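28 kDa product (Pseudomonas syringae pv. phaseolicola, PDB 1UKF) acts inside infected plant cells as a papain-like cysteine protease that matures by autocleavage, interacts with host PBS1 and can elicit the hypersensitive response. Local coordinates at residues Arg10-Asn15 with His40-Gly45; Gly32-Arg37 with Leu150-Ser155; Gln56-Ala61 with Thr79-Asp84; Gly101-Gly106 with Leu163-Ile168; Ala114-Lys119 with Ser155-Ala160. One frame throughout, in Å; residues are numbered along the deposited sequence.

Contact 1 (Arg10-Asn15 with His40-Gly45); sequences RDVNHN and HLDYNG
Y43 reaches across to the backbone of D11-H14 and holds it through its hydroxyl. The OH donates to D11 O at 2.8 Å, approaching from above the carbonyl plane, and accepts from H14 N at 2.9 Å, a donor lying in the plane of the ring at its edge. With CG beside its own backbone N (chi1 -53°), the ring swings over the loop, where CE2 also packs on CB of H14. The amide of N15, turned nearly perpendicular to the ring, comes to its edge near CD2; its ND2 is hydrogen-bonded to Q48.

Charge pairing dominates the other end. R10 NH1 donates to D42 OD2 at 2.9 Å, meeting the carboxylate from above its plane with the two flat groups 42° apart. The same nitrogen also pairs with D39, so the guanidinium is shared between two acids. D42 OD1 takes the backbone N of Y43 and a water that also donates to D11 O, linking the two polar clusters. On the loop side, D11 OD1 accepts from N13 N in an Asx turn.

Apolar packing fills the middle: V12 CG1 rests 3.8 Å from D42 CA, and CG2 faces L41 CB.

N13 takes no part in this packing; its side chain turns to the catalytic C18 and H132 and is held by the N149 side chain and the backbone N of I17. The contact thus fastens the loop between strand 6-9 and helix 18-27 to the type I turn D42-G45, which joins helix 34-41 to helix 46-67, while V12 and L41 both pack on F146 of strand 142-147.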
# COMPACT_ATOMS: atom_id res chain seq x y z
N ARG A 10 11.52 -1.15 -8.78
CA ARG A 10 10.93 -2.14 -9.67
C ARG A 10 9.46 -1.82 -9.92
O ARG A 10 8.66 -1.77 -8.99
CB ARG A 10 11.04 -3.54 -9.06
CG ARG A 10 11.03 -4.68 -10.10
CD ARG A 10 12.37 -4.74 -10.84
NE ARG A 10 13.47 -4.95 -9.90
CZ ARG A 10 13.82 -6.13 -9.41
NH1 ARG A 10 13.16 -7.23 -9.78
NH2 ARG A 10 14.80 -6.22 -8.52
N ASP A 11 9.11 -1.59 -11.18
CA ASP A 11 7.73 -1.34 -11.54
C ASP A 11 7.15 -2.72 -11.85
O ASP A 11 7.41 -3.28 -12.92
CB ASP A 11 7.64 -0.45 -12.78
CG ASP A 11 6.21 -0.22 -13.24
OD1 ASP A 11 5.29 -0.87 -12.71
OD2 ASP A 11 6.01 0.63 -14.14
N VAL A 12 6.40 -3.27 -10.91
CA VAL A 12 5.83 -4.60 -11.08
C VAL A 12 4.31 -4.58 -11.26
O VAL A 12 3.66 -5.62 -11.22
CB VAL A 12 6.18 -5.51 -9.88
CG1 VAL A 12 7.69 -5.68 -9.79
CG2 VAL A 12 5.65 -4.91 -8.58
N ASN A 13 3.76 -3.39 -11.52
CA ASN A 13 2.31 -3.23 -11.65
C ASN A 13 1.78 -2.99 -13.06
O ASN A 13 0.70 -2.42 -13.23
CB ASN A 13 1.87 -2.09 -10.72
CG ASN A 13 0.37 -2.08 -10.47
OD1 ASN A 13 -0.25 -3.13 -10.30
ND2 ASN A 13 -0.22 -0.89 -10.43
N HIS A 14 2.49 -3.46 -14.07
CA HIS A 14 2.02 -3.27 -15.44
C HIS A 14 0.64 -3.88 -15.66
O HIS A 14 -0.14 -3.40 -16.49
CB HIS A 14 3.01 -3.87 -16.44
CG HIS A 14 2.62 -3.67 -17.87
ND1 HIS A 14 2.68 -2.44 -18.49
CD2 HIS A 14 2.15 -4.53 -18.80
CE1 HIS A 14 2.26 -2.55 -19.74
NE2 HIS A 14 1.93 -3.81 -19.95
N ASN A 15 0.33 -4.94 -14.91
CA ASN A 15 -0.96 -5.62 -15.05
C ASN A 15 -2.07 -5.09 -14.16
O ASN A 15 -3.14 -5.71 -14.06
CB ASN A 15 -0.77 -7.13 -14.82
CG ASN A 15 0.13 -7.77 -15.86
OD1 ASN A 15 -0.11 -7.67 -17.06
ND2 ASN A 15 1.19 -8.44 -15.40
N HIS A 40 10.73 -11.54 -6.52
CA HIS A 40 9.59 -12.42 -6.29
C HIS A 40 8.31 -11.89 -6.95
O HIS A 40 7.55 -12.65 -7.56
CB HIS A 40 9.37 -12.57 -4.78
CG HIS A 40 8.12 -13.31 -4.40
ND1 HIS A 40 7.94 -14.65 -4.65
CD2 HIS A 40 7.00 -12.89 -3.76
CE1 HIS A 40 6.76 -15.03 -4.19
NE2 HIS A 40 6.17 -13.98 -3.65
N LEU A 41 8.10 -10.59 -6.84
CA LEU A 41 6.92 -9.93 -7.37
C LEU A 41 7.03 -9.53 -8.84
O LEU A 41 6.02 -9.15 -9.45
CB LEU A 41 6.60 -8.69 -6.53
CG LEU A 41 6.31 -8.96 -5.06
CD1 LEU A 41 6.43 -7.67 -4.26
CD2 LEU A 41 4.93 -9.56 -4.91
N ASP A 42 8.23 -9.60 -9.40
CA ASP A 42 8.45 -9.23 -10.79
C ASP A 42 7.66 -10.16 -11.72
O ASP A 42 7.21 -11.23 -11.31
CB ASP A 42 9.95 -9.27 -11.14
CG ASP A 42 10.35 -8.17 -12.12
OD1 ASP A 42 9.48 -7.67 -12.87
OD2 ASP A 42 11.55 -7.80 -12.14
N TYR A 43 7.53 -9.76 -12.98
CA TYR A 43 6.73 -10.49 -13.95
C TYR A 43 7.03 -11.97 -14.18
O TYR A 43 6.11 -12.74 -14.47
CB TYR A 43 6.74 -9.74 -15.28
CG TYR A 43 6.33 -8.29 -15.09
CD1 TYR A 43 7.27 -7.27 -15.14
CD2 TYR A 43 5.01 -7.96 -14.78
CE1 TYR A 43 6.91 -5.95 -14.87
CE2 TYR A 43 4.64 -6.65 -14.52
CZ TYR A 43 5.59 -5.65 -14.56
OH TYR A 43 5.23 -4.36 -14.27
N ASN A 44 8.28 -12.38 -14.03
CA ASN A 44 8.62 -13.78 -14.22
C ASN A 44 8.72 -14.50 -12.88
O ASN A 44 9.21 -15.62 -12.80
CB ASN A 44 9.95 -13.90 -14.98
CG ASN A 44 11.14 -13.47 -14.15
OD1 ASN A 44 11.02 -12.63 -13.26
ND2 ASN A 44 12.30 -14.04 -14.45
N GLY A 45 8.23 -13.84 -11.83
CA GLY A 45 8.29 -14.42 -10.50
C GLY A 45 6.97 -14.97 -9.99
O GLY A 45 5.89 -14.56 -10.42
O HOH W 1 9.72 -4.92 -13.35

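Contact 2 (Gly32-Arg37 with Leu150-Ser155); sequences GDAESR and LGEFQS
OE2 of E152 is gripped from two directions, by R37 NH2 at 2.8 Å and by Q154 NE2 at 2.9 Å. The arginine's grip is a side-on, two-nitrogen salt bridge between helix 34-41 and strand 151-156 of the central antiparallel sheet of the papain-like fold. NE of R37 supplies the second bond, to E152 OE1 at 2.9 Å. Both carboxylate oxygens use their syn lone pairs, both acceptors lie in the guanidinium plane, and the two flat groups are nearly coplanar, 21° apart; the NH2 bond is almost straight at 178°. Q154, by contrast, comes to OE2 on the anti side, its own amide oxygen being held by Q142.

The glutamate spans the gap because its chain is extended, with CG opposite the backbone N (chi1 -169°). OE1 has a further donor in W25, so this buried carboxylate is well supplied with hydrogen bonds, and its negative charge is probably stabilised by R37.

At the start of the helix D33 and S36 form a capping box: S36 N donates to D33 OD1, and D33 N to S36 OG. The backbone of this first turn lies against one face of the R37 guanidinium, D33 C and A34 N each standing 3.3 Å above the plane. Beside the salt bridge, A34 CB packs 3.8 Å from E152 OE2.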
# COMPACT_ATOMS: atom_id res chain seq x y z
N GLY A 32 13.92 -12.57 2.99
CA GLY A 32 15.03 -12.13 2.15
C GLY A 32 15.32 -10.65 2.33
O GLY A 32 15.23 -10.12 3.43
N ASP A 33 15.69 -9.99 1.24
CA ASP A 33 15.96 -8.56 1.28
C ASP A 33 15.06 -7.86 0.26
O ASP A 33 14.30 -8.52 -0.45
CB ASP A 33 17.44 -8.25 0.99
CG ASP A 33 17.96 -8.97 -0.23
OD1 ASP A 33 17.27 -8.97 -1.27
OD2 ASP A 33 19.08 -9.53 -0.16
N ALA A 34 15.13 -6.54 0.20
CA ALA A 34 14.30 -5.78 -0.72
C ALA A 34 14.41 -6.26 -2.17
O ALA A 34 13.40 -6.41 -2.86
CB ALA A 34 14.63 -4.30 -0.63
N GLU A 35 15.63 -6.50 -2.63
CA GLU A 35 15.86 -6.95 -4.00
C GLU A 35 15.19 -8.30 -4.28
O GLU A 35 14.54 -8.47 -5.32
CB GLU A 35 17.36 -7.07 -4.29
CG GLU A 35 18.11 -5.75 -4.22
CD GLU A 35 17.61 -4.74 -5.23
OE1 GLU A 35 17.60 -5.06 -6.44
OE2 GLU A 35 17.22 -3.63 -4.82
N SER A 36 15.35 -9.25 -3.37
CA SER A 36 14.75 -10.56 -3.57
C SER A 36 13.23 -10.48 -3.51
O SER A 36 12.54 -11.25 -4.17
CB SER A 36 15.29 -11.58 -2.56
OG SER A 36 14.92 -11.26 -1.23
N ARG A 37 12.70 -9.54 -2.72
CA ARG A 37 11.25 -9.39 -2.62
C ARG A 37 10.71 -8.85 -3.94
O ARG A 37 9.65 -9.27 -4.41
CB ARG A 37 10.87 -8.47 -1.46
CG ARG A 37 11.09 -9.11 -0.09
CD ARG A 37 10.42 -8.32 1.03
NE ARG A 37 11.16 -7.12 1.41
CZ ARG A 37 12.24 -7.11 2.19
NH1 ARG A 37 12.73 -8.25 2.66
NH2 ARG A 37 12.82 -5.96 2.51
N LEU A 150 6.44 1.45 -8.22
CA LEU A 150 7.82 1.91 -8.04
C LEU A 150 8.83 0.96 -7.42
O LEU A 150 10.00 0.96 -7.82
CB LEU A 150 7.79 3.19 -7.20
CG LEU A 150 6.94 4.33 -7.77
CD1 LEU A 150 6.68 5.37 -6.69
CD2 LEU A 150 7.64 4.95 -8.97
N GLY A 151 8.40 0.17 -6.45
CA GLY A 151 9.31 -0.75 -5.79
C GLY A 151 9.26 -0.58 -4.29
O GLY A 151 8.26 -0.09 -3.75
N GLU A 152 10.34 -0.96 -3.61
CA GLU A 152 10.38 -0.86 -2.16
C GLU A 152 11.26 0.29 -1.68
O GLU A 152 12.33 0.56 -2.24
CB GLU A 152 10.88 -2.18 -1.54
CG GLU A 152 10.71 -2.22 -0.02
CD GLU A 152 11.06 -3.57 0.60
OE1 GLU A 152 10.66 -4.61 0.05
OE2 GLU A 152 11.74 -3.57 1.65
N PHE A 153 10.78 0.96 -0.64
CA PHE A 153 11.47 2.08 -0.02
C PHE A 153 11.61 1.78 1.46
O PHE A 153 10.82 1.02 2.03
CB PHE A 153 10.67 3.37 -0.20
CG PHE A 153 10.40 3.73 -1.63
CD1 PHE A 153 9.36 3.11 -2.32
CD2 PHE A 153 11.20 4.64 -2.29
CE1 PHE A 153 9.12 3.41 -3.67
CE2 PHE A 153 10.98 4.95 -3.63
CZ PHE A 153 9.93 4.33 -4.32
N GLN A 154 12.61 2.38 2.09
CA GLN A 154 12.84 2.18 3.51
C GLN A 154 13.35 3.45 4.15
O GLN A 154 14.06 4.24 3.52
CB GLN A 154 13.84 1.05 3.74
CG GLN A 154 13.25 -0.34 3.53
CD GLN A 154 14.27 -1.44 3.76
OE1 GLN A 154 15.22 -1.27 4.52
NE2 GLN A 154 14.06 -2.59 3.12
N SER A 155 12.98 3.65 5.40
CA SER A 155 13.40 4.82 6.16
C SER A 155 13.33 4.46 7.63
O SER A 155 12.81 3.42 8.01
CB SER A 155 12.46 6.01 5.91
OG SER A 155 11.21 5.83 6.57

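Contact 3 (Gln56-Ala61 with Thr79-Asp84); sequences QVYNDA and TAVIED
A61 and A80 meet methyl to methyl, their CB atoms 3.3 Å apart, a tight methyl contact. Next to them Y58 and V81 touch at their CB atoms, 4.1 Å apart, and V81 CG1 lies obliquely to the tyrosine ring. V57 completes the row by laying both methyls against D84: CG1 sits 3.8 Å from D84 CB, while CG2 comes 3.6 Å from the carboxylate oxygen OD2. The same CG1 also looks onto the backbone of the facing helix, at A80 O and V81 CA.

The V57 branches divide in this way because CG1 stands opposite the backbone N (chi1 172°) and CG2 beside it. D84 likewise throws its CG away from its own backbone N, which carries the carboxylate across the end of the interface toward the valine.

These residues come from the successive helices 46-67 and 73-84, a roughly antiparallel alpha-alpha hairpin: the axes of the short segments run at 138° and approach to 8.2 Å. The backbones come nearest at Y58 and V81, 5.1 Å between CA atoms, and the small A61 and A80 beside them are compatible with such close spacing; the interface across the two segments is one of van der Waals packing.

Further out, V81 is backed by T23 of helix 18-27 and by L121 of strand 119-126, and R54, nearly one turn before V57, touches both V81 and D84. The Y58 ring is directed past V81 to F74, A77 and S78 and to A19 of helix 18-27, which begins with the catalytic C18; the Y58 side chain lies about 7 Å from that of C18, and the H55 ring meets the Y58 ring with the planes about 25° apart.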
# COMPACT_ATOMS: atom_id res chain seq x y z
N GLN A 56 -7.56 -11.09 -7.52
CA GLN A 56 -8.83 -11.64 -7.94
C GLN A 56 -9.75 -11.75 -6.72
O GLN A 56 -10.97 -11.60 -6.84
CB GLN A 56 -8.64 -13.01 -8.59
CG GLN A 56 -7.89 -12.97 -9.91
CD GLN A 56 -8.11 -14.21 -10.74
OE1 GLN A 56 -8.13 -15.32 -10.22
NE2 GLN A 56 -8.26 -14.03 -12.05
N VAL A 57 -9.17 -12.02 -5.55
CA VAL A 57 -9.96 -12.09 -4.33
C VAL A 57 -10.52 -10.69 -4.09
O VAL A 57 -11.69 -10.52 -3.74
CB VAL A 57 -9.10 -12.52 -3.12
CG1 VAL A 57 -9.90 -12.39 -1.83
CG2 VAL A 57 -8.63 -13.96 -3.30
N TYR A 58 -9.68 -9.68 -4.28
CA TYR A 58 -10.08 -8.28 -4.13
C TYR A 58 -11.22 -7.96 -5.11
O TYR A 58 -12.25 -7.41 -4.71
CB TYR A 58 -8.89 -7.36 -4.41
CG TYR A 58 -9.24 -5.89 -4.45
CD1 TYR A 58 -9.30 -5.13 -3.28
CD2 TYR A 58 -9.51 -5.26 -5.66
CE1 TYR A 58 -9.63 -3.78 -3.32
CE2 TYR A 58 -9.84 -3.91 -5.71
CZ TYR A 58 -9.90 -3.18 -4.54
OH TYR A 58 -10.23 -1.84 -4.59
N ASN A 59 -11.03 -8.31 -6.38
CA ASN A 59 -12.04 -8.06 -7.40
C ASN A 59 -13.35 -8.78 -7.12
O ASN A 59 -14.43 -8.22 -7.33
CB ASN A 59 -11.55 -8.47 -8.79
CG ASN A 59 -10.49 -7.53 -9.34
OD1 ASN A 59 -10.43 -6.36 -8.97
ND2 ASN A 59 -9.67 -8.04 -10.25
N ASP A 60 -13.27 -10.03 -6.68
CA ASP A 60 -14.46 -10.81 -6.38
C ASP A 60 -15.26 -10.13 -5.27
O ASP A 60 -16.48 -10.00 -5.36
CB ASP A 60 -14.10 -12.23 -5.92
CG ASP A 60 -13.53 -13.09 -7.04
OD1 ASP A 60 -13.62 -12.68 -8.21
OD2 ASP A 60 -13.02 -14.18 -6.73
N ALA A 61 -14.55 -9.68 -4.23
CA ALA A 61 -15.21 -9.01 -3.12
C ALA A 61 -15.79 -7.67 -3.55
O ALA A 61 -16.87 -7.28 -3.09
CB ALA A 61 -14.23 -8.82 -1.97
N THR A 79 -10.66 -5.16 2.72
CA THR A 79 -10.71 -6.00 3.91
C THR A 79 -10.68 -7.47 3.50
O THR A 79 -10.02 -8.29 4.14
CB THR A 79 -11.98 -5.72 4.74
OG1 THR A 79 -11.97 -4.36 5.18
CG2 THR A 79 -12.06 -6.64 5.95
N ALA A 80 -11.39 -7.80 2.43
CA ALA A 80 -11.45 -9.18 1.95
C ALA A 80 -10.09 -9.71 1.53
O ALA A 80 -9.74 -10.84 1.87
CB ALA A 80 -12.44 -9.29 0.79
N VAL A 81 -9.32 -8.91 0.80
CA VAL A 81 -8.02 -9.39 0.36
C VAL A 81 -7.03 -9.57 1.51
O VAL A 81 -6.23 -10.51 1.49
CB VAL A 81 -7.41 -8.48 -0.74
CG1 VAL A 81 -7.00 -7.13 -0.17
CG2 VAL A 81 -6.23 -9.18 -1.40
N ILE A 82 -7.08 -8.72 2.53
CA ILE A 82 -6.15 -8.90 3.63
C ILE A 82 -6.57 -10.07 4.52
O ILE A 82 -5.72 -10.77 5.07
CB ILE A 82 -5.94 -7.60 4.47
CG1 ILE A 82 -7.22 -7.17 5.18
CG2 ILE A 82 -5.43 -6.49 3.55
CD1 ILE A 82 -7.37 -7.78 6.57
N GLU A 83 -7.88 -10.31 4.65
CA GLU A 83 -8.34 -11.43 5.47
C GLU A 83 -8.00 -12.75 4.77
O GLU A 83 -7.67 -13.74 5.43
CB GLU A 83 -9.84 -11.35 5.72
CG GLU A 83 -10.25 -10.14 6.54
CD GLU A 83 -11.70 -10.19 6.98
OE1 GLU A 83 -12.53 -10.73 6.22
OE2 GLU A 83 -12.00 -9.68 8.07
N ASP A 84 -8.06 -12.75 3.45
CA ASP A 84 -7.74 -13.94 2.67
C ASP A 84 -6.28 -14.31 2.88
O ASP A 84 -5.91 -15.49 2.79
CB ASP A 84 -7.98 -13.68 1.18
CG ASP A 84 -7.52 -14.82 0.30
OD1 ASP A 84 -8.17 -15.89 0.32
OD2 ASP A 84 -6.52 -14.66 -0.42

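Contact 4 (Gly101-Gly106 with Leu163-Ile168); sequences GSAQLG and LIKGLI
The first turns of helix 102-113 cross helix 163-168 at 126°, the axes of the two short segments approaching to 8.0 Å, and the backbones come nearest at G106 and K165, 4.6 Å between CA atoms. Having no side chain, G106 lets I164 CG2 come to 3.8 Å from its CA, and I164 CB lies almost as near.

K165 lies along the outer side of S102 and A103. Its chain is extended to CE, with CG opposite the backbone N (chi1 179°), and bends only at the last torsion; this lays CE against A103 CB at 3.6 Å and puts NZ near S102 OG at 2.9 Å, a weak hydrogen bond. The stronger partner of both groups is D169, whose OD2 forms a salt bridge with K165 NZ while OD1 is hydrogen-bonded to S102 OG. A serine, a lysine and an aspartate thus close a small polar cluster over the edge of the helix pair.

Helix 160-173 is the helix that follows strand 151-156 in the papain-like fold and packs on the central sheet through L163 and L167; helix 102-113 packs against this helix.

Deeper in, L105 and I168 cross at about a right angle, with L105 CD2 3.9 Å from both CD1 and CG1 of I168. I168 CG2 faces S102 CB at 4.2 Å, while I164 continues the apolar strip onto V109, A110 and V113.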
# COMPACT_ATOMS: atom_id res chain seq x y z
N GLY A 101 -0.71 21.04 3.03
CA GLY A 101 0.46 20.62 2.29
C GLY A 101 0.68 19.12 2.33
O GLY A 101 0.04 18.40 3.10
N SER A 102 1.60 18.63 1.51
CA SER A 102 1.91 17.21 1.46
C SER A 102 2.70 16.78 2.69
O SER A 102 2.74 15.60 3.04
CB SER A 102 2.70 16.88 0.18
OG SER A 102 3.90 17.62 0.11
N ALA A 103 3.32 17.75 3.36
CA ALA A 103 4.09 17.45 4.56
C ALA A 103 3.12 17.07 5.67
O ALA A 103 3.38 16.15 6.44
CB ALA A 103 4.91 18.66 4.97
N GLN A 104 2.00 17.79 5.75
CA GLN A 104 0.99 17.51 6.76
C GLN A 104 0.39 16.13 6.55
O GLN A 104 0.25 15.35 7.50
CB GLN A 104 -0.12 18.56 6.71
CG GLN A 104 -1.19 18.38 7.79
CD GLN A 104 -2.32 19.38 7.68
OE1 GLN A 104 -2.09 20.59 7.71
NE2 GLN A 104 -3.54 18.88 7.56
N LEU A 105 0.03 15.83 5.31
CA LEU A 105 -0.54 14.53 4.98
C LEU A 105 0.46 13.43 5.32
O LEU A 105 0.12 12.44 5.97
CB LEU A 105 -0.90 14.47 3.49
CG LEU A 105 -1.39 13.13 2.94
CD1 LEU A 105 -2.59 12.65 3.74
CD2 LEU A 105 -1.76 13.29 1.47
N GLY A 106 1.70 13.62 4.88
CA GLY A 106 2.74 12.65 5.16
C GLY A 106 2.96 12.45 6.64
O GLY A 106 3.18 11.33 7.10
N LEU A 163 9.41 10.33 3.61
CA LEU A 163 9.22 9.30 2.59
C LEU A 163 7.79 9.36 2.06
O LEU A 163 7.57 9.37 0.85
CB LEU A 163 9.53 7.92 3.17
CG LEU A 163 9.14 6.67 2.37
CD1 LEU A 163 9.52 6.83 0.90
CD2 LEU A 163 9.82 5.46 2.98
N ILE A 164 6.82 9.41 2.96
CA ILE A 164 5.43 9.46 2.53
C ILE A 164 5.13 10.75 1.76
O ILE A 164 4.44 10.71 0.74
CB ILE A 164 4.48 9.33 3.74
CG1 ILE A 164 4.74 7.99 4.43
CG2 ILE A 164 3.02 9.41 3.28
CD1 ILE A 164 3.95 7.78 5.70
N LYS A 165 5.66 11.88 2.22
CA LYS A 165 5.44 13.13 1.51
C LYS A 165 6.00 13.00 0.10
O LYS A 165 5.39 13.44 -0.87
CB LYS A 165 6.13 14.30 2.23
CG LYS A 165 5.95 15.64 1.53
CD LYS A 165 6.67 16.76 2.27
CE LYS A 165 6.35 18.12 1.67
NZ LYS A 165 6.77 18.23 0.25
N GLY A 166 7.18 12.38 -0.00
CA GLY A 166 7.80 12.19 -1.30
C GLY A 166 6.93 11.38 -2.25
O GLY A 166 6.85 11.69 -3.44
N LEU A 167 6.27 10.36 -1.73
CA LEU A 167 5.40 9.52 -2.55
C LEU A 167 4.20 10.33 -3.03
O LEU A 167 3.81 10.26 -4.19
CB LEU A 167 4.92 8.31 -1.74
CG LEU A 167 4.28 7.20 -2.58
CD1 LEU A 167 5.31 6.65 -3.56
CD2 LEU A 167 3.77 6.09 -1.68
N ILE A 168 3.61 11.11 -2.13
CA ILE A 168 2.46 11.94 -2.49
C ILE A 168 2.87 12.95 -3.56
O ILE A 168 2.15 13.13 -4.55
CB ILE A 168 1.91 12.71 -1.27
CG1 ILE A 168 1.40 11.72 -0.22
CG2 ILE A 168 0.79 13.65 -1.70
CD1 ILE A 168 0.26 10.83 -0.71

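Contact 5 (Ala114-Lys119 with Ser155-Ala160); sequences AQSGRK and SSRSAA
A114 and A160 point their methyls at each other, CB to CB at 3.5 Å, and R157 lies beside this pair with its chain passing over the A114 carbonyl. The arginine's CD comes 3.5 Å from A114 O, and CB and CG lie a little farther from the same oxygen, so the closest approach to the carbonyl is made by the aliphatic part of the chain. CG stands beside the backbone N of R157 (chi1 -59°), and the chain bends at chi3, which turns the guanidinium toward the loop, where NH1 approaches S116 CB at 3.8 Å. The guanidinium meets S116 CB and A114 O obliquely. NH1 is hydrogen-bonded to G140 O, and S116 OG makes a weak bond to G140 N.

In the fold this joins two corners: the type II turn Q115-R118, which leads from helix 102-113 into strand 119-126, and the type I turn R157-A160, which carries strand 151-156 into helix 160-173. The second turn is braced by an ST motif, S156 OG accepting from A159 N at 3.1 Å. Just before it, S155 OG donates to S156 O at 2.9 Å, and A160 also packs on F143 of strand 142-147.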
# COMPACT_ATOMS: atom_id res chain seq x y z
N ALA A 114 3.97 4.45 10.84
CA ALA A 114 5.35 4.27 11.26
C ALA A 114 5.47 4.03 12.76
O ALA A 114 6.12 4.80 13.48
CB ALA A 114 6.18 5.48 10.85
N GLN A 115 4.82 2.97 13.24
CA GLN A 115 4.88 2.59 14.65
C GLN A 115 5.32 1.13 14.62
O GLN A 115 4.80 0.32 13.85
CB GLN A 115 3.50 2.71 15.31
CG GLN A 115 2.87 4.10 15.20
CD GLN A 115 3.57 5.16 16.04
OE1 GLN A 115 3.29 6.35 15.91
NE2 GLN A 115 4.48 4.73 16.91
N SER A 116 6.29 0.79 15.46
CA SER A 116 6.82 -0.57 15.50
C SER A 116 5.75 -1.65 15.55
O SER A 116 4.80 -1.57 16.34
CB SER A 116 7.77 -0.72 16.68
OG SER A 116 8.44 -1.97 16.61
N GLY A 117 5.90 -2.65 14.69
CA GLY A 117 4.97 -3.77 14.64
C GLY A 117 3.75 -3.60 13.76
O GLY A 117 3.07 -4.58 13.46
N ARG A 118 3.46 -2.37 13.34
CA ARG A 118 2.28 -2.14 12.51
C ARG A 118 2.46 -2.45 11.03
O ARG A 118 3.52 -2.21 10.45
CB ARG A 118 1.80 -0.70 12.65
CG ARG A 118 1.33 -0.34 14.05
CD ARG A 118 0.59 1.00 14.07
NE ARG A 118 0.18 1.38 15.42
CZ ARG A 118 -0.50 2.48 15.71
NH1 ARG A 118 -0.86 3.32 14.76
NH2 ARG A 118 -0.82 2.74 16.98
N LYS A 119 1.40 -3.00 10.44
CA LYS A 119 1.37 -3.33 9.03
C LYS A 119 0.12 -2.70 8.45
O LYS A 119 -0.92 -2.67 9.11
CB LYS A 119 1.31 -4.85 8.82
CG LYS A 119 2.63 -5.55 9.08
CD LYS A 119 2.59 -6.99 8.59
CE LYS A 119 3.94 -7.67 8.76
NZ LYS A 119 4.30 -7.83 10.19
N SER A 155 12.98 3.65 5.40
CA SER A 155 13.40 4.82 6.16
C SER A 155 13.33 4.46 7.63
O SER A 155 12.81 3.42 8.01
CB SER A 155 12.46 6.01 5.91
OG SER A 155 11.21 5.83 6.57
N SER A 156 13.89 5.32 8.47
CA SER A 156 13.80 5.11 9.90
C SER A 156 12.37 5.56 10.20
O SER A 156 11.73 6.19 9.35
CB SER A 156 14.78 6.03 10.62
OG SER A 156 14.49 7.38 10.31
N ARG A 157 11.86 5.26 11.38
CA ARG A 157 10.52 5.72 11.70
C ARG A 157 10.55 7.26 11.70
O ARG A 157 9.59 7.91 11.31
CB ARG A 157 10.07 5.21 13.08
CG ARG A 157 10.06 3.69 13.20
CD ARG A 157 9.17 3.22 14.36
NE ARG A 157 9.51 3.82 15.65
CZ ARG A 157 10.11 3.18 16.65
NH1 ARG A 157 10.48 1.91 16.52
NH2 ARG A 157 10.33 3.82 17.79
N SER A 158 11.69 7.81 12.10
CA SER A 158 11.89 9.26 12.16
C SER A 158 11.67 9.96 10.83
O SER A 158 11.06 11.04 10.77
CB SER A 158 13.30 9.59 12.65
OG SER A 158 13.57 9.03 13.92
N ALA A 159 12.16 9.36 9.75
CA ALA A 159 12.06 9.94 8.42
C ALA A 159 10.85 9.51 7.60
O ALA A 159 10.68 9.94 6.46
CB ALA A 159 13.34 9.65 7.64
N ALA A 160 10.00 8.67 8.18
CA ALA A 160 8.81 8.20 7.48
C ALA A 160 7.96 9.34 6.91
O ALA A 160 7.43 9.23 5.81
CB ALA A 160 7.97 7.32 8.40

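Contact 2 is the buried one, a salt bridge set between helix 34-41 and strand 151-156; contact 1 uses the same helix, touches contact 2 where R10 N meets L150 O, and mixes charge, water and a tyrosine hydroxyl nearer the surface. Contact 3 is a surface pairing of helices held mainly by van der Waals packing. Contact 4, also between helices, is partly buried and combines an apolar strip with a polar rim; the two lie on opposite sides of the chain's centre. Contact 5 shares S155 and strand 151-156 with contact 2 and touches contact 4 at L163, but joins turns by alanine and arginine packing, away from the catalytic residues that N13 of contact 1 adjoins.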